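Local coordinates for D-alanyl-D-alanine carboxypeptidase (Mycobacterium tuberculosis H37Rv, PDB 4RYE), which probably removes the terminal D-alanine from peptidoglycan stem peptides as a serine-type D,D-carboxypeptidase of the S11 penicillin-binding protein family, at residues H156-I161 with V231-Y236; V81-G86 with G103-N108; G203-K208 with A222-G227. All blocks are in the same frame, centred on the assembly; numbering follows the deposited sequence.

Interaction 1: H156-I161 with V231-Y236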
ATOM      1  N   HIS A 156       0.317  -9.052  -8.393  1.00 13.85           N
ATOM      2  CA  HIS A 156      -1.094  -9.361  -8.610  1.00 15.41           C
ATOM      3  C   HIS A 156      -1.921  -9.214  -7.333  1.00 15.72           C
ATOM      4  O   HIS A 156      -2.934  -8.502  -7.321  1.00 14.50           O
ATOM      5  CB  HIS A 156      -1.244 -10.774  -9.192  1.00 14.76           C
ATOM      6  CG  HIS A 156      -2.652 -11.274  -9.199  1.00 19.02           C
ATOM      7  ND1 HIS A 156      -3.252 -11.836  -8.087  1.00 23.35           N
ATOM      8  CD2 HIS A 156      -3.586 -11.301 -10.182  1.00 23.70           C
ATOM      9  CE1 HIS A 156      -4.489 -12.188  -8.388  1.00 26.44           C
ATOM     10  NE2 HIS A 156      -4.716 -11.879  -9.652  1.00 25.31           N
ATOM     11  N   ASP A 157      -1.516  -9.881  -6.253  1.00 12.61           N
ATOM     12  CA  ASP A 157      -2.276  -9.749  -5.007  1.00 16.37           C
ATOM     13  C   ASP A 157      -2.309  -8.318  -4.468  1.00 18.21           C
ATOM     14  O   ASP A 157      -3.318  -7.890  -3.907  1.00 14.17           O
ATOM     15  CB  ASP A 157      -1.739 -10.681  -3.914  1.00 15.01           C
ATOM     16  CG  ASP A 157      -2.127 -12.126  -4.135  1.00 22.21           C
ATOM     17  OD1 ASP A 157      -2.605 -12.450  -5.244  1.00 19.03           O
ATOM     18  OD2 ASP A 157      -1.938 -12.946  -3.201  1.00 21.69           O
ATOM     19  N   LEU A 158      -1.206  -7.584  -4.607  1.00 16.46           N
ATOM     20  CA  LEU A 158      -1.184  -6.206  -4.118  1.00 15.81           C
ATOM     21  C   LEU A 158      -2.251  -5.336  -4.802  1.00 13.91           C
ATOM     22  O   LEU A 158      -2.933  -4.563  -4.134  1.00 15.61           O
ATOM     23  CB  LEU A 158       0.218  -5.574  -4.242  1.00 12.49           C
ATOM     24  CG  LEU A 158       1.282  -6.099  -3.274  1.00 16.17           C
ATOM     25  CD1 LEU A 158       2.616  -5.364  -3.490  1.00 17.79           C
ATOM     26  CD2 LEU A 158       0.814  -5.937  -1.833  1.00 18.73           C
ATOM     27  N   VAL A 159      -2.405  -5.457  -6.116  1.00 14.69           N
ATOM     28  CA  VAL A 159      -3.418  -4.644  -6.803  1.00 17.13           C
ATOM     29  C   VAL A 159      -4.826  -5.137  -6.493  1.00 15.00           C
ATOM     30  O   VAL A 159      -5.767  -4.356  -6.475  1.00 16.67           O
ATOM     31  CB  VAL A 159      -3.184  -4.496  -8.339  1.00 14.96           C
ATOM     32  CG1 VAL A 159      -1.832  -3.850  -8.612  1.00 14.50           C
ATOM     33  CG2 VAL A 159      -3.307  -5.828  -9.088  1.00 13.93           C
ATOM     34  N   VAL A 160      -4.965  -6.433  -6.241  1.00 12.88           N
ATOM     35  CA  VAL A 160      -6.248  -6.977  -5.824  1.00 12.67           C
ATOM     36  C   VAL A 160      -6.625  -6.380  -4.475  1.00 13.11           C
ATOM     37  O   VAL A 160      -7.775  -5.970  -4.243  1.00 13.15           O
ATOM     38  CB  VAL A 160      -6.192  -8.521  -5.757  1.00 12.68           C
ATOM     39  CG1 VAL A 160      -7.418  -9.086  -5.026  1.00 15.79           C
ATOM     40  CG2 VAL A 160      -6.084  -9.103  -7.183  1.00 13.25           C
ATOM     41  N   ILE A 161      -5.655  -6.310  -3.578  1.00 11.87           N
ATOM     42  CA  ILE A 161      -5.911  -5.748  -2.251  1.00 11.62           C
ATOM     43  C   ILE A 161      -6.167  -4.243  -2.347  1.00 18.54           C
ATOM     44  O   ILE A 161      -7.094  -3.719  -1.720  1.00 13.16           O
ATOM     45  CB  ILE A 161      -4.730  -6.054  -1.292  1.00 11.41           C
ATOM     46  CG1 ILE A 161      -4.775  -7.529  -0.879  1.00 14.31           C
ATOM     47  CG2 ILE A 161      -4.768  -5.157  -0.055  1.00 12.78           C
ATOM     48  CD1 ILE A 161      -3.433  -8.111  -0.422  1.00 15.90           C
ATOM     49  N   VAL A 231      -4.406   0.603 -11.768  1.00 13.98           N
ATOM     50  CA  VAL A 231      -3.760   0.289 -10.516  1.00 12.60           C
ATOM     51  C   VAL A 231      -2.482  -0.477 -10.846  1.00 15.80           C
ATOM     52  O   VAL A 231      -2.470  -1.336 -11.734  1.00 17.42           O
ATOM     53  CB  VAL A 231      -4.707  -0.495  -9.579  1.00 11.35           C
ATOM     54  CG1 VAL A 231      -5.209  -1.769 -10.246  1.00 14.85           C
ATOM     55  CG2 VAL A 231      -4.030  -0.812  -8.251  1.00 13.94           C
ATOM     56  N   ILE A 232      -1.393  -0.134 -10.172  1.00 11.18           N
ATOM     57  CA  ILE A 232      -0.133  -0.820 -10.436  1.00 13.27           C
ATOM     58  C   ILE A 232       0.479  -1.258  -9.131  1.00 16.87           C
ATOM     59  O   ILE A 232       0.145  -0.731  -8.068  1.00 14.56           O
ATOM     60  CB  ILE A 232       0.887   0.079 -11.165  1.00 14.83           C
ATOM     61  CG1 ILE A 232       1.322   1.232 -10.259  1.00 18.57           C
ATOM     62  CG2 ILE A 232       0.324   0.583 -12.487  1.00 17.37           C
ATOM     63  CD1 ILE A 232       2.464   2.082 -10.833  1.00 23.30           C
ATOM     64  N   ALA A 233       1.366  -2.241  -9.218  1.00 12.86           N
ATOM     65  CA  ALA A 233       2.196  -2.621  -8.082  1.00 15.27           C
ATOM     66  C   ALA A 233       3.581  -2.946  -8.598  1.00 15.00           C
ATOM     67  O   ALA A 233       3.742  -3.384  -9.737  1.00 16.31           O
ATOM     68  CB  ALA A 233       1.596  -3.804  -7.329  1.00 12.26           C
HETATM   69  N   MSE A 234       4.583  -2.696  -7.769  1.00 13.25           N
HETATM   70  CA  MSE A 234       5.967  -2.912  -8.137  1.00 15.46           C
HETATM   71  C   MSE A 234       6.656  -3.491  -6.911  1.00 17.51           C
HETATM   72  O   MSE A 234       6.461  -2.993  -5.806  1.00 14.74           O
HETATM   73  CB  MSE A 234       6.604  -1.578  -8.527  1.00 16.88           C
HETATM   74  CG  MSE A 234       6.033  -0.983  -9.799  1.00 21.40           C
HETATM   75 SE   MSE A 234       6.279   0.960  -9.907  0.79 29.42          SE
HETATM   76  CE  MSE A 234       8.187   1.054  -9.529  1.00 29.59           C
HETATM   77  N   MSE A 235       7.428  -4.557  -7.085  1.00 16.81           N
HETATM   78  CA  MSE A 235       8.075  -5.188  -5.941  1.00 16.13           C
HETATM   79  C   MSE A 235       9.551  -5.456  -6.172  1.00 18.36           C
HETATM   80  O   MSE A 235      10.020  -5.520  -7.318  1.00 21.50           O
HETATM   81  CB  MSE A 235       7.399  -6.520  -5.587  1.00 18.93           C
HETATM   82  CG  MSE A 235       5.891  -6.494  -5.463  1.00 15.08           C
HETATM   83 SE   MSE A 235       5.279  -8.186  -4.662  0.76 22.70          SE
HETATM   84  CE  MSE A 235       5.684  -7.799  -2.781  1.00 17.06           C
ATOM     85  N   TYR A 236      10.268  -5.625  -5.064  1.00 22.55           N
ATOM     86  CA  TYR A 236      11.626  -6.151  -5.073  1.00 24.15           C
ATOM     87  C   TYR A 236      12.588  -5.367  -5.963  1.00 27.44           C
ATOM     88  O   TYR A 236      13.307  -5.947  -6.782  1.00 24.53           O
ATOM     89  CB  TYR A 236      11.609  -7.626  -5.481  1.00 22.63           C
ATOM     90  CG  TYR A 236      12.791  -8.387  -4.961  1.00 23.35           C
ATOM     91  CD1 TYR A 236      13.004  -8.510  -3.597  1.00 24.18           C
ATOM     92  CD2 TYR A 236      13.695  -8.979  -5.825  1.00 27.48           C
ATOM     93  CE1 TYR A 236      14.092  -9.210  -3.105  1.00 29.79           C
ATOM     94  CE2 TYR A 236      14.783  -9.680  -5.348  1.00 33.47           C
ATOM     95  CZ  TYR A 236      14.978  -9.791  -3.985  1.00 36.57           C
ATOM     96  OH  TYR A 236      16.063 -10.487  -3.496  1.00 37.31           O
TER
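Val159 and Leu158 point from the helix toward the strand and share the small methyl of Ala233 between them. Val159 does so with CG1, which the first torsion sets beside its own backbone N and anti to the carbonyl carbon (chi1 -59°). From there the methyl comes to rest over the peptide link of the strand, Val159 CG1 lying 3.5 Å from Ile232 C. Val159 CG1 is also 3.7 Å from Ala233 CB. Val231 packs on this side chain as well: Val231 CG2 is 3.8 Å from Val159 CG1, and both Val231 methyls come up against Val159 CB. Leu158 uses its root for Ala233, CB to CB at 3.8 Å, and its tip for Met235, a selenomethionine. These two longer chains reach toward each other tip to tip, Leu158 CD1 lying 4.0 Å from Met235 CE.

The arrangement is a helix laid on the face of a sheet, as in the penicillin-binding protein and beta-lactamase clan. The short segments cross at 140° with their axes 7.4 Å apart, a close spacing consistent with the small Ala233 lying opposite Val159. No hydrogen bond spans the two segments, so the join is wholly apolar. The alternate residues Ile232 and Met234 face the other way, onto helix 246-259, and on the near side Leu158 also touches Thr48, next to Ser47, the inferred acyl-ester serine.

Interaction 2: V81-G86 with G103-N108; sequences VGVKPG and GNDAAN
The carboxylate of Asp105 is the flat group here, and backbone N-H groups of Val81, Gly82 and Val83 close around it. Two arrive on the syn lone pairs: Val81 N gives a 2.9 Å bond to Asp105 OD1, and Gly82 N one of 2.8 Å to Asp105 OD2. One face is covered by Val81 CG1, Val83 CG2 and the third donor, Val83 N, which reaches Asp105 OD2 at 2.8 Å from 41° out of the plane. Water 1, on the other side of that plane, donates to the same OD2 and to Val83 O, so this oxygen takes three hydrogen bonds, a setting likely to favour the charged form. Asp105 CG sits between its backbone N and carbonyl carbon (chi1 53°), a torsion that turns the group outward to the loop. Val81 crosses the acid at about a right angle, whereas Val83 slides past it.

Through Asp105 the loop 81-86 is tied to the first turn of helix 104-113, whose N-cap, Gly103, follows Ser102, assigned to the active site by similarity. Asn104, the next residue, bonds Lys50 NZ through OD1. Beyond the loop, Phe182 of strand 179-184 packs on Val81 and Val83, and Leu94 of helix 91-100 on Val83.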
ATOM      1  N   VAL A  81       4.783   7.720  13.472  1.00 24.14           N
ATOM      2  CA  VAL A  81       3.988   8.942  13.398  1.00 25.98           C
ATOM      3  C   VAL A  81       4.116   9.714  14.712  1.00 30.70           C
ATOM      4  O   VAL A  81       3.942  10.934  14.749  1.00 27.86           O
ATOM      5  CB  VAL A  81       2.502   8.665  13.041  1.00 30.69           C
ATOM      6  CG1 VAL A  81       1.793   7.906  14.162  1.00 24.45           C
ATOM      7  CG2 VAL A  81       1.765   9.969  12.706  1.00 22.41           C
ATOM      8  N   GLY A  82       4.446   8.999  15.787  1.00 28.03           N
ATOM      9  CA  GLY A  82       4.678   9.620  17.077  1.00 27.27           C
ATOM     10  C   GLY A  82       3.647   9.272  18.138  1.00 27.40           C
ATOM     11  O   GLY A  82       3.343  10.088  19.011  1.00 31.15           O
ATOM     12  N   VAL A  83       3.112   8.056  18.066  1.00 25.50           N
ATOM     13  CA  VAL A  83       2.264   7.526  19.136  1.00 25.31           C
ATOM     14  C   VAL A  83       3.020   7.532  20.469  1.00 28.77           C
ATOM     15  O   VAL A  83       4.196   7.158  20.531  1.00 28.75           O
ATOM     16  CB  VAL A  83       1.806   6.094  18.808  1.00 24.07           C
ATOM     17  CG1 VAL A  83       1.084   5.457  19.998  1.00 24.30           C
ATOM     18  CG2 VAL A  83       0.930   6.100  17.567  1.00 22.46           C
ATOM     19  N   LYS A  84       2.358   7.982  21.531  1.00 28.61           N
ATOM     20  CA  LYS A  84       2.988   8.042  22.848  1.00 32.24           C
ATOM     21  C   LYS A  84       2.156   7.292  23.887  1.00 36.08           C
ATOM     22  O   LYS A  84       0.929   7.366  23.869  1.00 28.52           O
ATOM     23  CB  LYS A  84       3.230   9.499  23.264  1.00 35.49           C
ATOM     24  CG  LYS A  84       4.218  10.214  22.348  1.00 38.40           C
ATOM     25  CD  LYS A  84       4.429  11.659  22.745  1.00 44.32           C
ATOM     26  CE  LYS A  84       5.538  12.291  21.904  1.00 52.63           C
ATOM     27  NZ  LYS A  84       6.197  13.438  22.597  1.00 58.95           N
ATOM     28  N   PRO A  85       2.823   6.550  24.791  1.00 32.99           N
ATOM     29  CA  PRO A  85       2.076   5.692  25.723  1.00 34.96           C
ATOM     30  C   PRO A  85       1.244   6.479  26.725  1.00 31.60           C
ATOM     31  O   PRO A  85       1.726   7.468  27.279  1.00 32.88           O
ATOM     32  CB  PRO A  85       3.179   4.916  26.452  1.00 34.60           C
ATOM     33  CG  PRO A  85       4.399   5.794  26.343  1.00 36.53           C
ATOM     34  CD  PRO A  85       4.281   6.433  24.978  1.00 37.12           C
ATOM     35  N   GLY A  86       0.007   6.038  26.949  1.00 31.85           N
ATOM     36  CA  GLY A  86      -0.893   6.702  27.878  1.00 31.86           C
ATOM     37  C   GLY A  86      -1.738   7.764  27.199  1.00 30.87           C
ATOM     38  O   GLY A  86      -2.653   8.336  27.804  1.00 31.45           O
ATOM     39  N   GLY A 103       3.450   4.858   9.517  1.00 21.44           N
ATOM     40  CA  GLY A 103       3.834   4.751  10.915  1.00 21.63           C
ATOM     41  C   GLY A 103       3.694   3.331  11.425  1.00 19.40           C
ATOM     42  O   GLY A 103       2.594   2.791  11.439  1.00 19.74           O
ATOM     43  N   ASN A 104       4.802   2.722  11.843  1.00 20.40           N
ATOM     44  CA  ASN A 104       4.747   1.371  12.389  1.00 21.85           C
ATOM     45  C   ASN A 104       4.078   1.394  13.754  1.00 22.45           C
ATOM     46  O   ASN A 104       3.402   0.438  14.135  1.00 29.72           O
ATOM     47  CB  ASN A 104       6.149   0.761  12.479  1.00 25.10           C
ATOM     48  CG  ASN A 104       6.750   0.505  11.111  1.00 24.06           C
ATOM     49  OD1 ASN A 104       6.058   0.046  10.206  1.00 22.51           O
ATOM     50  ND2 ASN A 104       8.031   0.816  10.949  1.00 29.68           N
ATOM     51  N   ASP A 105       4.266   2.489  14.485  1.00 21.88           N
ATOM     52  CA  ASP A 105       3.599   2.668  15.773  1.00 22.47           C
ATOM     53  C   ASP A 105       2.089   2.787  15.569  1.00 22.33           C
ATOM     54  O   ASP A 105       1.307   2.295  16.378  1.00 22.16           O
ATOM     55  CB  ASP A 105       4.175   3.857  16.556  1.00 25.95           C
ATOM     56  CG  ASP A 105       4.200   5.153  15.751  1.00 28.31           C
ATOM     57  OD1 ASP A 105       3.978   5.115  14.516  1.00 22.41           O
ATOM     58  OD2 ASP A 105       4.461   6.218  16.364  1.00 25.65           O
ATOM     59  N   ALA A 106       1.683   3.410  14.469  1.00 20.08           N
ATOM     60  CA  ALA A 106       0.273   3.485  14.114  1.00 24.12           C
ATOM     61  C   ALA A 106      -0.287   2.092  13.801  1.00 24.96           C
ATOM     62  O   ALA A 106      -1.403   1.749  14.208  1.00 17.72           O
ATOM     63  CB  ALA A 106       0.090   4.402  12.923  1.00 23.64           C
ATOM     64  N   ALA A 107       0.485   1.301  13.061  1.00 17.82           N
ATOM     65  CA  ALA A 107       0.095  -0.068  12.756  1.00 19.28           C
ATOM     66  C   ALA A 107      -0.059  -0.901  14.023  1.00 20.09           C
ATOM     67  O   ALA A 107      -1.036  -1.628  14.184  1.00 18.10           O
ATOM     68  CB  ALA A 107       1.096  -0.724  11.802  1.00 18.61           C
ATOM     69  N   ASN A 108       0.911  -0.822  14.921  1.00 19.30           N
ATOM     70  CA  ASN A 108       0.830  -1.636  16.124  1.00 24.70           C
ATOM     71  C   ASN A 108      -0.291  -1.187  17.068  1.00 25.42           C
ATOM     72  O   ASN A 108      -0.854  -2.001  17.806  1.00 20.99           O
ATOM     73  CB  ASN A 108       2.195  -1.707  16.829  1.00 26.72           C
ATOM     74  CG  ASN A 108       3.235  -2.440  15.991  1.00 26.73           C
ATOM     75  OD1 ASN A 108       2.890  -3.291  15.167  1.00 27.54           O
ATOM     76  ND2 ASN A 108       4.500  -2.103  16.184  1.00 27.36           N
TER
HETATM   77  O   HOH W   1       5.975   5.926  18.755  1.00 38.31           O

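Interaction 3: G203-K208 with A222-G227; sequences GAIGGK and AAARGG
A classic beta bulge sets two residues, Ile205 and Gly206, opposite the single Ala222 in the hairpin of strands 204-212 and 218-225. The strand segments run antiparallel at 173°, and the extra residue moves the register by one between the pair Ala204–Ala223, which is non-hydrogen-bonded, and the hydrogen-bonded pair Gly206–Ala222. Around Ala222 the fit is close. Its carbonyl O accepts Ile205 N at 2.9 Å in a nearly straight bond (178° at the hydrogen), and its own N donates to Gly206 O. The Ile205 side chain lies alongside the partner strand: Ile205 CG1, held between the backbone N and the carbonyl carbon (chi1 54°), comes 3.7 Å from Ala222 CB and 3.4 Å from Ala222 O. On the far side of the sheet from Ala222, Ala223 meets Phe254 and Phe258 of helix 246-259, while Phe162 of helix 155-166 touches Ala222.

Toward Gly203 and Ala224, both partly exposed, the side-chain contact thins out, Ile205 CD1 standing 4.5 Å from Ala224 CB. The backbone still holds there, because Ala224 N donates to Gly203 O. Gly203 has a positive phi and passes close to Ala224 O. Arg225 turns back to Pro202 O and makes a cation-pi contact with Tyr201.

Farther along strand 204-212, Lys208, which fits the K(T/S)G motif of this family, has its NZ hydrogen-bonded to Ser102 OG. Back beside Gly203, Ala223 CA approaches Gly203 O to 3.2 Å in a CA-H...O contact.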
ATOM      1  N   GLY A 203      -3.510  13.166 -11.723  1.00 16.41           N
ATOM      2  CA  GLY A 203      -4.435  12.051 -11.830  1.00 15.45           C
ATOM      3  C   GLY A 203      -4.165  10.903 -10.874  1.00 19.86           C
ATOM      4  O   GLY A 203      -4.952   9.963 -10.797  1.00 18.73           O
ATOM      5  N   ALA A 204      -3.046  10.948 -10.159  1.00 18.34           N
ATOM      6  CA  ALA A 204      -2.803   9.942  -9.119  1.00 19.53           C
ATOM      7  C   ALA A 204      -3.917  10.030  -8.067  1.00 17.54           C
ATOM      8  O   ALA A 204      -4.344  11.123  -7.723  1.00 18.09           O
ATOM      9  CB  ALA A 204      -1.440  10.164  -8.476  1.00 20.93           C
ATOM     10  N   ILE A 205      -4.404   8.892  -7.571  1.00 14.22           N
ATOM     11  CA  ILE A 205      -5.500   8.916  -6.600  1.00 14.14           C
ATOM     12  C   ILE A 205      -5.160   8.161  -5.316  1.00 18.46           C
ATOM     13  O   ILE A 205      -5.970   8.068  -4.408  1.00 18.88           O
ATOM     14  CB  ILE A 205      -6.808   8.367  -7.203  1.00 22.29           C
ATOM     15  CG1 ILE A 205      -6.593   6.973  -7.796  1.00 21.67           C
ATOM     16  CG2 ILE A 205      -7.351   9.314  -8.270  1.00 20.04           C
ATOM     17  CD1 ILE A 205      -7.808   6.454  -8.587  1.00 21.74           C
ATOM     18  N   GLY A 206      -3.953   7.621  -5.236  1.00 17.29           N
ATOM     19  CA  GLY A 206      -3.557   6.937  -4.018  1.00 15.86           C
ATOM     20  C   GLY A 206      -2.368   6.030  -4.216  1.00 14.11           C
ATOM     21  O   GLY A 206      -2.052   5.640  -5.331  1.00 15.18           O
ATOM     22  N   GLY A 207      -1.698   5.688  -3.126  1.00 18.76           N
ATOM     23  CA  GLY A 207      -0.546   4.824  -3.240  1.00 19.80           C
ATOM     24  C   GLY A 207       0.056   4.551  -1.892  1.00 22.57           C
ATOM     25  O   GLY A 207      -0.191   5.280  -0.923  1.00 20.69           O
ATOM     26  N   LYS A 208       0.859   3.498  -1.831  1.00 16.04           N
ATOM     27  CA  LYS A 208       1.543   3.154  -0.594  1.00 19.32           C
ATOM     28  C   LYS A 208       2.910   2.599  -0.952  1.00 17.09           C
ATOM     29  O   LYS A 208       3.010   1.699  -1.780  1.00 15.79           O
ATOM     30  CB  LYS A 208       0.724   2.123   0.181  1.00 14.70           C
ATOM     31  CG  LYS A 208       1.288   1.808   1.560  1.00 16.71           C
ATOM     32  CD  LYS A 208       1.055   2.969   2.516  1.00 22.43           C
ATOM     33  CE  LYS A 208       1.852   2.806   3.798  1.00 26.16           C
ATOM     34  NZ  LYS A 208       3.320   2.914   3.560  1.00 26.88           N
ATOM     35  N   ALA A 222      -2.660   3.891  -7.501  1.00 12.39           N
ATOM     36  CA  ALA A 222      -3.637   4.023  -8.576  1.00 13.42           C
ATOM     37  C   ALA A 222      -3.694   5.439  -9.131  1.00 17.43           C
ATOM     38  O   ALA A 222      -3.321   6.392  -8.455  1.00 16.04           O
ATOM     39  CB  ALA A 222      -5.006   3.589  -8.094  1.00 15.24           C
ATOM     40  N   ALA A 223      -4.166   5.556 -10.372  1.00 15.25           N
ATOM     41  CA  ALA A 223      -4.325   6.846 -11.034  1.00 18.33           C
ATOM     42  C   ALA A 223      -5.524   6.785 -11.969  1.00 19.49           C
ATOM     43  O   ALA A 223      -5.955   5.703 -12.357  1.00 18.77           O
ATOM     44  CB  ALA A 223      -3.067   7.204 -11.815  1.00 13.12           C
ATOM     45  N   ALA A 224      -6.058   7.951 -12.322  1.00 16.68           N
ATOM     46  CA  ALA A 224      -7.171   8.050 -13.266  1.00 16.73           C
ATOM     47  C   ALA A 224      -6.829   9.103 -14.305  1.00 22.00           C
ATOM     48  O   ALA A 224      -6.435  10.213 -13.946  1.00 14.54           O
ATOM     49  CB  ALA A 224      -8.446   8.460 -12.547  1.00 14.00           C
ATOM     50  N   ARG A 225      -6.991   8.758 -15.581  1.00 15.57           N
ATOM     51  CA  ARG A 225      -6.838   9.710 -16.676  1.00 17.92           C
ATOM     52  C   ARG A 225      -7.732   9.309 -17.837  1.00 23.01           C
ATOM     53  O   ARG A 225      -7.824   8.119 -18.171  1.00 18.41           O
ATOM     54  CB  ARG A 225      -5.383   9.753 -17.170  1.00 16.42           C
ATOM     55  CG  ARG A 225      -4.416  10.503 -16.279  1.00 17.18           C
ATOM     56  CD  ARG A 225      -3.109  10.792 -16.998  1.00 21.63           C
ATOM     57  NE  ARG A 225      -2.189  11.521 -16.127  1.00 26.71           N
ATOM     58  CZ  ARG A 225      -0.987  11.943 -16.494  1.00 22.61           C
ATOM     59  NH1 ARG A 225      -0.548  11.709 -17.719  1.00 25.83           N
ATOM     60  NH2 ARG A 225      -0.226  12.599 -15.627  1.00 21.63           N
ATOM     61  N   GLY A 226      -8.375  10.296 -18.457  1.00 23.29           N
ATOM     62  CA  GLY A 226      -9.098  10.072 -19.699  1.00 23.22           C
ATOM     63  C   GLY A 226     -10.244   9.098 -19.540  1.00 18.03           C
ATOM     64  O   GLY A 226     -10.653   8.450 -20.487  1.00 22.94           O
ATOM     65  N   GLY A 227     -10.768   8.991 -18.330  1.00 17.71           N
ATOM     66  CA  GLY A 227     -11.939   8.164 -18.098  1.00 31.11           C
ATOM     67  C   GLY A 227     -11.625   6.744 -17.664  1.00 29.87           C
ATOM     68  O   GLY A 227     -12.533   5.982 -17.331  1.00 31.81           O
TER

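How the interactions relate
Interactions 1 and 3 belong to the same antiparallel sheet, since strands 218-225 and 228-237 are neighbours in it, and they touch where Ala222 CB lies 4.3 Å from Val231 CA. Interaction 1 is fully buried and apolar, a helix on the sheet face. Interaction 3, at one edge of the sheet, is partly buried and relies mainly on backbone hydrogen bonds, with Ile205 on Ala222 as the main side-chain contact. Interaction 2 joins a loop to the start of helix 104-113, next to the active-site residues, its centre about 26 Å from that of interaction 1. Though buried, it depends on a carboxylate gripped by peptide N-H groups. Interactions 2 and 3 do not touch, yet Ser102, just before Gly103, is hydrogen-bonded to Lys208.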